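Local coordinates for protein putative oxidoreductase (PDB 3NX4) that binds NADP and probably catalyses the NADPH-dependent reduction of acryloyl-CoA, as a member of the medium-chain dehydrogenase/reductase family, at residues 129-134 with 164-169; 137-142 with 170-175; 2-7 with 13-18. All blocks are in the same frame, centred on the assembly; numbering follows the deposited sequence.

Contact 1 of 3, residues 129-134 with 164-169; sequences FTAMLC and VALLHK. With NAP (NADP nicotinamide-adenine-dinucleotide phosphate), chain C.
L166 lays both of its methyl branches against the selenium of M132, a selenomethionine in the deposited chain. CD1 of L166 is the nearer, 3.9 Å from SE of M132, and CD2 of L166 follows at 4.1 Å from the same atom. The leucine runs roughly perpendicular to the selenomethionine chain, which lets a forked end meet a single large, polarisable atom instead of running alongside it. M132 starts with CG anti to the backbone N (chi1 -170°), and a bend at chi2 (69°) then sets the selenium beside the leucine fork. The same CD1 of L166 also rests on the helix backbone, 4.0 Å from CA of M132, and lies 4.2 Å from the methyl CB of A131. A small residue beside a flexible one thus gives a shallow seat for one leucine, and only 118 Å² is buried. In fold terms, helix 118-140 is here laid against helix 158-169, which follows strand 150-152 in the Rossmann fold and whose V159 gives its backbone N to NADP. A131 continues the seam toward the start of that helix, touching V159, T162 and A163, while L167 turns instead to V150 and V152. On the nucleotide side of helix 118-140, T130 belongs to the cofactor pocket: its OG1 lies 3.1 Å from C4N of NAP, the nicotinamide carbon that exchanges hydride in such enzymes. The hydroxyl is held by a hydrogen bond to the carbonyl O of T126, one turn earlier. T130 CG2 also faces the nicotinamide, 3.9 Å from C4N of NAP.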
loop_
_atom_site.group_PDB
_atom_site.type_symbol
_atom_site.label_atom_id
_atom_site.label_comp_id
_atom_site.label_asym_id
_atom_site.label_seq_id
_atom_site.Cartn_x
_atom_site.Cartn_y
_atom_site.Cartn_z
ATOM N N PHE A 129 -4.487 -20.225 2.579
ATOM C CA PHE A 129 -5.033 -19.538 1.414
ATOM C C PHE A 129 -4.629 -18.059 1.458
ATOM O O PHE A 129 -4.169 -17.497 0.467
ATOM C CB PHE A 129 -6.558 -19.719 1.408
ATOM C CG PHE A 129 -7.281 -18.921 0.358
ATOM C CD1 PHE A 129 -7.339 -19.364 -0.964
ATOM C CD2 PHE A 129 -7.972 -17.768 0.705
ATOM C CE1 PHE A 129 -8.026 -18.636 -1.931
ATOM C CE2 PHE A 129 -8.681 -17.039 -0.258
ATOM C CZ PHE A 129 -8.698 -17.470 -1.577
ATOM N N THR A 130 -4.762 -17.452 2.631
ATOM C CA THR A 130 -4.295 -16.091 2.872
ATOM C C THR A 130 -2.774 -15.905 2.643
ATOM O O THR A 130 -2.341 -14.918 2.047
ATOM C CB THR A 130 -4.658 -15.660 4.303
ATOM O OG1 THR A 130 -6.077 -15.757 4.475
ATOM C CG2 THR A 130 -4.221 -14.215 4.566
ATOM N N ALA A 131 -1.961 -16.828 3.136
ATOM C CA ALA A 131 -0.518 -16.727 2.914
ATOM C C ALA A 131 -0.241 -16.710 1.418
ATOM O O ALA A 131 0.632 -15.966 0.938
ATOM C CB ALA A 131 0.207 -17.887 3.552
HETATM N N MSE A 132 -0.985 -17.543 0.682
HETATM C CA MSE A 132 -0.801 -17.622 -0.759
HETATM C C MSE A 132 -1.178 -16.286 -1.418
HETATM O O MSE A 132 -0.460 -15.789 -2.287
HETATM C CB MSE A 132 -1.613 -18.772 -1.358
HETATM C CG MSE A 132 -1.275 -19.050 -2.814
HETATM SE SE MSE A 132 0.527 -19.814 -3.071
HETATM C CE MSE A 132 1.205 -18.449 -4.098
ATOM N N LEU A 133 -2.309 -15.710 -1.019
ATOM C CA LEU A 133 -2.673 -14.387 -1.524
ATOM C C LEU A 133 -1.587 -13.340 -1.222
ATOM O O LEU A 133 -1.368 -12.436 -2.033
ATOM C CB LEU A 133 -4.018 -13.935 -0.966
ATOM C CG LEU A 133 -5.213 -14.786 -1.405
ATOM C CD1 LEU A 133 -6.447 -14.386 -0.614
ATOM C CD2 LEU A 133 -5.465 -14.661 -2.915
ATOM N N CYS A 134 -0.918 -13.456 -0.064
ATOM C CA CYS A 134 0.130 -12.494 0.302
ATOM C C CYS A 134 1.351 -12.670 -0.574
ATOM O O CYS A 134 1.931 -11.705 -1.047
ATOM C CB CYS A 134 0.539 -12.648 1.769
ATOM S SG CYS A 134 -0.713 -12.107 2.937
ATOM N N VAL A 164 6.184 -18.885 5.277
ATOM C CA VAL A 164 7.610 -19.227 5.352
ATOM C C VAL A 164 7.881 -20.391 4.389
ATOM O O VAL A 164 8.827 -20.353 3.597
ATOM C CB VAL A 164 8.012 -19.598 6.799
ATOM C CG1 VAL A 164 9.409 -20.281 6.850
ATOM C CG2 VAL A 164 7.954 -18.355 7.722
ATOM N N ALA A 165 7.012 -21.399 4.434
ATOM C CA ALA A 165 7.166 -22.599 3.610
ATOM C C ALA A 165 7.064 -22.288 2.119
ATOM O O ALA A 165 7.835 -22.811 1.318
ATOM C CB ALA A 165 6.128 -23.654 3.997
ATOM N N LEU A 166 6.109 -21.440 1.755
ATOM C CA LEU A 166 5.942 -21.012 0.359
ATOM C C LEU A 166 7.149 -20.212 -0.140
ATOM O O LEU A 166 7.726 -20.531 -1.176
ATOM C CB LEU A 166 4.677 -20.166 0.197
ATOM C CG LEU A 166 3.361 -20.925 0.356
ATOM C CD1 LEU A 166 2.215 -19.933 0.421
ATOM C CD2 LEU A 166 3.181 -21.907 -0.801
ATOM N N LEU A 167 7.516 -19.168 0.596
ATOM C CA LEU A 167 8.650 -18.330 0.208
ATOM C C LEU A 167 9.911 -19.170 0.101
ATOM O O LEU A 167 10.712 -18.980 -0.804
ATOM C CB LEU A 167 8.876 -17.192 1.214
ATOM C CG LEU A 167 7.754 -16.138 1.257
ATOM C CD1 LEU A 167 7.893 -15.261 2.506
ATOM C CD2 LEU A 167 7.714 -15.293 -0.028
ATOM N N HIS A 168 10.095 -20.094 1.041
ATOM C CA HIS A 168 11.258 -20.964 0.990
ATOM C C HIS A 168 11.268 -21.797 -0.297
ATOM O O HIS A 168 12.284 -21.895 -0.982
ATOM C CB HIS A 168 11.286 -21.893 2.198
ATOM C CG HIS A 168 12.432 -22.849 2.180
ATOM N ND1 HIS A 168 13.745 -22.435 2.263
ATOM C CD2 HIS A 168 12.468 -24.199 2.071
ATOM C CE1 HIS A 168 14.540 -23.489 2.214
ATOM N NE2 HIS A 168 13.790 -24.571 2.096
ATOM N N LYS A 169 10.133 -22.401 -0.620
ATOM C CA LYS A 169 10.028 -23.224 -1.830
ATOM C C LYS A 169 10.303 -22.394 -3.074
ATOM O O LYS A 169 10.947 -22.864 -4.012
ATOM C CB LYS A 169 8.632 -23.850 -1.944
ATOM C CG LYS A 169 8.510 -24.869 -3.069
ATOM C CD LYS A 169 8.080 -24.183 -4.376
ATOM C CE LYS A 169 7.751 -25.215 -5.473
ATOM N NZ LYS A 169 7.317 -24.538 -6.733
HETATM P PA NAP C . -2.106 -17.340 14.542
HETATM O O1A NAP C . -1.891 -18.736 14.126
HETATM O O2A NAP C . -2.603 -17.101 15.906
HETATM O O5B NAP C . -0.790 -16.476 14.262
HETATM C C5B NAP C . -0.667 -15.216 14.859
HETATM C C4B NAP C . 0.793 -15.111 15.276
HETATM O O4B NAP C . 1.050 -13.796 15.686
HETATM C C3B NAP C . 1.128 -16.015 16.465
HETATM O O3B NAP C . 1.613 -17.267 16.021
HETATM C C2B NAP C . 2.219 -15.240 17.179
HETATM O O2B NAP C . 3.442 -15.603 16.586
HETATM C C1B NAP C . 1.936 -13.797 16.797
HETATM N N9A NAP C . 1.274 -13.060 17.884
HETATM C C8A NAP C . 0.209 -13.472 18.646
HETATM N N7A NAP C . -0.098 -12.473 19.510
HETATM C C5A NAP C . 0.740 -11.438 19.297
HETATM C C6A NAP C . 0.869 -10.190 19.893
HETATM N N6A NAP C . 0.066 -9.815 20.881
HETATM N N1A NAP C . 1.842 -9.331 19.445
HETATM C C2A NAP C . 2.686 -9.707 18.421
HETATM N N3A NAP C . 2.562 -10.950 17.837
HETATM C C4A NAP C . 1.605 -11.797 18.273
HETATM O O3 NAP C . -3.169 -16.643 13.542
HETATM P PN NAP C . -3.431 -16.908 11.984
HETATM O O1N NAP C . -4.597 -17.803 11.802
HETATM O O2N NAP C . -2.127 -17.286 11.392
HETATM O O5D NAP C . -3.828 -15.408 11.552
HETATM C C5D NAP C . -2.860 -14.393 11.677
HETATM C C4D NAP C . -3.533 -13.033 11.581
HETATM O O4D NAP C . -4.058 -12.893 10.283
HETATM C C3D NAP C . -4.710 -12.917 12.535
HETATM O O3D NAP C . -4.777 -11.595 13.023
HETATM C C2D NAP C . -5.915 -13.199 11.668
HETATM O O2D NAP C . -7.056 -12.518 12.132
HETATM C C1D NAP C . -5.443 -12.629 10.346
HETATM N N1N NAP C . -6.095 -13.216 9.169
HETATM C C2N NAP C . -6.818 -12.388 8.360
HETATM C C3N NAP C . -7.445 -12.866 7.213
HETATM C C7N NAP C . -7.753 -11.864 6.135
HETATM O O7N NAP C . -8.879 -12.036 5.315
HETATM N N7N NAP C . -6.938 -10.825 5.990
HETATM C C4N NAP C . -7.324 -14.219 6.894
HETATM C C5N NAP C . -6.575 -15.060 7.729
HETATM C C6N NAP C . -5.954 -14.540 8.863
HETATM P P2B NAP C . 4.799 -15.690 17.471
HETATM O O1X NAP C . 5.814 -16.428 16.642
HETATM O O2X NAP C . 5.297 -14.296 17.770
HETATM O O3X NAP C . 4.481 -16.435 18.739
#

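Contact 2 of 3, residues 137-142 with 170-175; sequences ALEDAG and LGYQVA
Two Schellman motifs lie close to this contact: G142 follows the end of helix 118-140 and G171 that of helix 158-169, each glycine with a positive phi (80° and 97°). In the first, G142 N bonds back to E139 O at 2.9 Å. Between the two helix ends the link is mainly one water molecule. It donates both of its protons, one to E139 OE2 at 2.7 Å and one to Y172 OH at 2.8 Å. It lies in the plane of the tyrosine ring, at its edge. The tyrosine hydroxyl is also hydrogen-bonded to the carbonyl O of I143, just past the first helix end, while OE1 of E139 forms a salt bridge with R281; the carboxylate thus has an arginine at OE1 and this water among the partners of OE2. E139 reaches the site by a nearly straight chain, chi2 173°, whose CG passes 4.3 Å from Y172 OH. L170 adds an apolar flank, its CD1 4.2 Å from E139 OE2. Direct packing is thin, with 104 Å² buried. L138 packs on V150 and C236, and Y172 on V150 and L167, so that the contact joins the C-terminal end of helix 118-140 to the turn between helix 158-169 and strand 174-178, with strands 150-152 and 235-239 packed against its apolar side chains.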
loop_
_atom_site.group_PDB
_atom_site.type_symbol
_atom_site.label_atom_id
_atom_site.label_comp_id
_atom_site.label_asym_id
_atom_site.label_seq_id
_atom_site.Cartn_x
_atom_site.Cartn_y
_atom_site.Cartn_z
ATOM N N ALA A 137 0.644 -11.134 -3.885
ATOM C CA ALA A 137 0.773 -9.678 -3.800
ATOM C C ALA A 137 2.225 -9.226 -3.957
ATOM O O ALA A 137 2.510 -8.262 -4.667
ATOM C CB ALA A 137 0.197 -9.169 -2.482
ATOM N N LEU A 138 3.148 -9.913 -3.290
ATOM C CA LEU A 138 4.564 -9.593 -3.452
ATOM C C LEU A 138 4.978 -9.771 -4.907
ATOM O O LEU A 138 5.696 -8.937 -5.468
ATOM C CB LEU A 138 5.427 -10.481 -2.547
ATOM C CG LEU A 138 5.257 -10.301 -1.037
ATOM C CD1 LEU A 138 6.309 -11.125 -0.290
ATOM C CD2 LEU A 138 5.367 -8.845 -0.635
ATOM N N GLU A 139 4.525 -10.865 -5.519
ATOM C CA GLU A 139 4.784 -11.104 -6.935
ATOM C C GLU A 139 4.204 -9.997 -7.838
ATOM O O GLU A 139 4.873 -9.536 -8.773
ATOM C CB GLU A 139 4.249 -12.481 -7.358
ATOM C CG GLU A 139 5.020 -13.627 -6.753
ATOM C CD GLU A 139 4.394 -14.995 -7.016
ATOM O OE1 GLU A 139 3.233 -15.060 -7.488
ATOM O OE2 GLU A 139 5.076 -16.011 -6.752
ATOM N N ASP A 140 2.965 -9.589 -7.573
ATOM C CA ASP A 140 2.349 -8.467 -8.286
ATOM C C ASP A 140 3.224 -7.212 -8.199
ATOM O O ASP A 140 3.246 -6.387 -9.109
ATOM C CB ASP A 140 0.973 -8.131 -7.693
ATOM C CG ASP A 140 -0.091 -9.175 -8.018
ATOM O OD1 ASP A 140 0.152 -10.047 -8.884
ATOM O OD2 ASP A 140 -1.185 -9.106 -7.410
ATOM N N ALA A 141 3.919 -7.054 -7.081
ATOM C CA ALA A 141 4.760 -5.878 -6.853
ATOM C C ALA A 141 6.134 -6.045 -7.494
ATOM O O ALA A 141 6.967 -5.140 -7.440
ATOM C CB ALA A 141 4.898 -5.609 -5.340
ATOM N N GLY A 142 6.375 -7.213 -8.084
ATOM C CA GLY A 142 7.645 -7.478 -8.741
ATOM C C GLY A 142 8.768 -7.861 -7.784
ATOM O O GLY A 142 9.945 -7.765 -8.125
ATOM N N LEU A 170 9.802 -21.159 -3.075
ATOM C CA LEU A 170 9.918 -20.282 -4.227
ATOM C C LEU A 170 11.313 -19.681 -4.379
ATOM O O LEU A 170 11.572 -18.961 -5.335
ATOM C CB LEU A 170 8.861 -19.172 -4.180
ATOM C CG LEU A 170 7.464 -19.769 -4.390
ATOM C CD1 LEU A 170 6.366 -18.828 -3.915
ATOM C CD2 LEU A 170 7.239 -20.221 -5.867
ATOM N N GLY A 171 12.203 -19.975 -3.435
ATOM C CA GLY A 171 13.591 -19.555 -3.548
ATOM C C GLY A 171 13.991 -18.280 -2.808
ATOM O O GLY A 171 15.119 -17.813 -2.962
ATOM N N TYR A 172 13.106 -17.726 -1.987
ATOM C CA TYR A 172 13.448 -16.500 -1.256
ATOM C C TYR A 172 14.334 -16.750 -0.028
ATOM O O TYR A 172 14.275 -17.804 0.590
ATOM C CB TYR A 172 12.191 -15.779 -0.780
ATOM C CG TYR A 172 11.336 -15.212 -1.893
ATOM C CD1 TYR A 172 10.414 -16.014 -2.558
ATOM C CD2 TYR A 172 11.445 -13.872 -2.271
ATOM C CE1 TYR A 172 9.613 -15.501 -3.592
ATOM C CE2 TYR A 172 10.646 -13.344 -3.303
ATOM C CZ TYR A 172 9.733 -14.165 -3.956
ATOM O OH TYR A 172 8.934 -13.657 -4.984
ATOM N N GLN A 173 15.082 -15.735 0.371
ATOM C CA GLN A 173 15.740 -15.750 1.656
ATOM C C GLN A 173 14.659 -15.191 2.576
ATOM O O GLN A 173 14.118 -14.147 2.293
ATOM C CB GLN A 173 16.960 -14.841 1.652
ATOM C CG GLN A 173 18.122 -15.404 0.877
ATOM C CD GLN A 173 18.661 -16.643 1.517
ATOM O OE1 GLN A 173 18.883 -16.676 2.712
ATOM N NE2 GLN A 173 18.869 -17.670 0.727
ATOM N N VAL A 174 14.350 -15.898 3.655
ATOM C CA VAL A 174 13.250 -15.562 4.546
ATOM C C VAL A 174 13.745 -15.238 5.954
ATOM O O VAL A 174 14.509 -16.001 6.537
ATOM C CB VAL A 174 12.239 -16.732 4.649
ATOM C CG1 VAL A 174 11.159 -16.394 5.650
ATOM C CG2 VAL A 174 11.608 -17.034 3.256
ATOM N N ALA A 175 13.282 -14.116 6.501
ATOM C CA ALA A 175 13.498 -13.790 7.913
ATOM C C ALA A 175 12.162 -13.992 8.625
ATOM O O ALA A 175 11.128 -13.553 8.136
ATOM C CB ALA A 175 13.985 -12.329 8.061
HETATM O O HOH W 1 7.699 -15.716 -6.449
#

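Contact 3 of 3, residues 2-7 with 13-18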
loop_
_atom_site.group_PDB
_atom_site.type_symbol
_atom_site.label_atom_id
_atom_site.label_comp_id
_atom_site.label_asym_id
_atom_site.label_seq_id
_atom_site.Cartn_x
_atom_site.Cartn_y
_atom_site.Cartn_z
ATOM N N GLN A 2 -23.974 -33.871 14.555
ATOM C CA GLN A 2 -23.231 -33.143 15.573
ATOM C C GLN A 2 -22.641 -31.862 15.191
ATOM O O GLN A 2 -22.013 -31.888 14.138
ATOM C CB GLN A 2 -22.132 -34.089 16.057
ATOM C CG GLN A 2 -21.648 -33.818 17.464
ATOM C CD GLN A 2 -20.482 -34.710 17.869
ATOM O OE1 GLN A 2 -20.093 -34.753 19.036
ATOM N NE2 GLN A 2 -19.915 -35.423 16.901
ATOM N N ALA A 3 -22.723 -30.780 15.946
ATOM C CA ALA A 3 -22.033 -29.556 15.598
ATOM C C ALA A 3 -21.572 -28.770 16.820
ATOM O O ALA A 3 -22.154 -28.883 17.890
ATOM C CB ALA A 3 -22.923 -28.696 14.741
ATOM N N LEU A 4 -20.539 -27.954 16.651
ATOM C CA LEU A 4 -20.092 -27.093 17.726
ATOM C C LEU A 4 -20.996 -25.877 17.690
ATOM O O LEU A 4 -21.135 -25.236 16.660
ATOM C CB LEU A 4 -18.629 -26.697 17.544
ATOM C CG LEU A 4 -18.090 -25.488 18.304
ATOM C CD1 LEU A 4 -18.393 -25.564 19.772
ATOM C CD2 LEU A 4 -16.603 -25.326 18.079
ATOM N N ILE A 5 -21.613 -25.565 18.817
ATOM C CA ILE A 5 -22.578 -24.484 18.883
ATOM C C ILE A 5 -22.179 -23.364 19.813
ATOM O O ILE A 5 -21.737 -23.607 20.918
ATOM C CB ILE A 5 -23.949 -25.001 19.335
ATOM C CG1 ILE A 5 -24.529 -25.944 18.285
ATOM C CG2 ILE A 5 -24.883 -23.847 19.592
ATOM C CD1 ILE A 5 -25.084 -25.245 17.087
ATOM N N LEU A 6 -22.347 -22.134 19.350
ATOM C CA LEU A 6 -22.032 -20.964 20.148
ATOM C C LEU A 6 -23.300 -20.248 20.563
ATOM O O LEU A 6 -24.136 -19.928 19.733
ATOM C CB LEU A 6 -21.158 -19.984 19.369
ATOM C CG LEU A 6 -19.814 -20.477 18.842
ATOM C CD1 LEU A 6 -19.059 -19.331 18.216
ATOM C CD2 LEU A 6 -19.007 -21.110 19.934
ATOM N N GLU A 7 -23.410 -19.990 21.862
ATOM C CA GLU A 7 -24.525 -19.263 22.451
ATOM C C GLU A 7 -23.945 -18.322 23.499
ATOM O O GLU A 7 -22.960 -18.664 24.145
ATOM C CB GLU A 7 -25.487 -20.240 23.126
ATOM C CG GLU A 7 -26.039 -21.312 22.209
ATOM C CD GLU A 7 -26.228 -22.637 22.915
ATOM O OE1 GLU A 7 -25.286 -23.084 23.598
ATOM O OE2 GLU A 7 -27.311 -23.241 22.775
ATOM N N THR A 13 -19.866 -15.587 25.426
ATOM C CA THR A 13 -20.111 -16.734 24.565
ATOM C C THR A 13 -19.895 -18.082 25.244
ATOM O O THR A 13 -18.954 -18.257 26.010
ATOM C CB THR A 13 -19.235 -16.665 23.303
ATOM O OG1 THR A 13 -19.539 -15.468 22.583
ATOM C CG2 THR A 13 -19.489 -17.862 22.419
ATOM N N LEU A 14 -20.766 -19.037 24.943
ATOM C CA LEU A 14 -20.644 -20.387 25.470
ATOM C C LEU A 14 -20.536 -21.346 24.297
ATOM O O LEU A 14 -21.352 -21.302 23.386
ATOM C CB LEU A 14 -21.849 -20.750 26.332
ATOM C CG LEU A 14 -21.859 -20.201 27.757
ATOM C CD1 LEU A 14 -21.637 -18.701 27.756
ATOM C CD2 LEU A 14 -23.164 -20.557 28.442
ATOM N N ALA A 15 -19.532 -22.214 24.323
ATOM C CA ALA A 15 -19.326 -23.153 23.236
ATOM C C ALA A 15 -19.424 -24.591 23.689
ATOM O O ALA A 15 -18.772 -24.988 24.638
ATOM C CB ALA A 15 -17.973 -22.909 22.585
ATOM N N SER A 16 -20.239 -25.372 22.998
ATOM C CA SER A 16 -20.391 -26.773 23.329
ATOM C C SER A 16 -20.748 -27.573 22.107
ATOM O O SER A 16 -21.404 -27.072 21.218
ATOM C CB SER A 16 -21.528 -26.928 24.329
ATOM O OG SER A 16 -22.744 -26.546 23.725
ATOM N N VAL A 17 -20.343 -28.827 22.069
ATOM C CA VAL A 17 -20.738 -29.677 20.972
ATOM C C VAL A 17 -22.138 -30.193 21.279
ATOM O O VAL A 17 -22.422 -30.642 22.385
ATOM C CB VAL A 17 -19.772 -30.830 20.753
ATOM C CG1 VAL A 17 -20.288 -31.744 19.681
ATOM C CG2 VAL A 17 -18.404 -30.301 20.385
ATOM N N GLN A 18 -23.010 -30.107 20.287
ATOM C CA GLN A 18 -24.399 -30.499 20.431
ATOM C C GLN A 18 -24.870 -31.322 19.257
ATOM O O GLN A 18 -24.232 -31.375 18.214
ATOM C CB GLN A 18 -25.297 -29.276 20.563
ATOM C CG GLN A 18 -25.096 -28.468 21.818
ATOM C CD GLN A 18 -26.115 -27.367 21.953
ATOM O OE1 GLN A 18 -27.218 -27.466 21.427
ATOM N NE2 GLN A 18 -25.760 -26.315 22.671
#
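The amide nitrogen NE2 of Q18 is held between two partners, S16 OG within its own strand and the carboxylate of E7 across the hairpin. The bond to S16 OG is 3.2 Å long and nearly straight, with the hydroxyl oxygen in the plane of the Q18 amide. That to E7 OE2 is weak, at 3.4 Å, and the carboxylate and amide planes are turned 54° against each other. E7 and Q18 reach toward each other from the two strands, and the extended Q18 chain passes athwart I5, bringing NE2 to 4.0 Å from I5 CB. S16 joins in because its OG sits between backbone N and carbonyl carbon (chi1 65°), on the same sheet face as E7 and Q18.

Beneath these side chains runs the backbone of an antiparallel beta hairpin. A3 with Q18, I5 with S16 and E7 with L14 are the hydrogen-bonded pairs; in the middle one I5 N reaches S16 O at 2.8 Å. L4 with V17 and L6 with A15 are the non-hydrogen-bonded pairs, and here CA-H...O contacts help, such as A15 CA to I5 O at 3.4 Å. On the face carrying L4, L6, A15 and V17, the methyl of A15 is flanked by two leucines: L4 CD1 stands 3.9 Å from A15 CB, and L6 CD2 is modelled 3.4 Å from the same CB, a pair closer than normal carbon contact and so doubtful in detail. Farther along, the extended Q2 chain lies against V17 CG1.

L4 and A15 point this face at I47 of helix 41-48, while A3 and I5 rest on I60. Strand 2-8 is further tied by backbone bonds to M59, L98 and E100, so the hairpin is anchored to the segments around M59 and L98-E100, within the GroES-like region.

How the contacts relate
Contacts 1 and 2 are neighbours that share helix 118-140: their centres are 9 Å apart, and they join where helix 158-169 gives way to strand 174-178. There L167 O lies 3.0 Å from Y172 N, a probable hydrogen bond, and L167 CB packs 3.4 Å from V174 CG2. Segment 129-134 of contact 1 brings T130 to the nicotinamide, whereas contact 2 marks the far end of the same helix. Contact 3 comes first in the chain and stands apart, its centre 32 Å from that of contact 1 and 40 Å from that of contact 2, on the opposite side of the chain's centre and away from the NADP-binding residues.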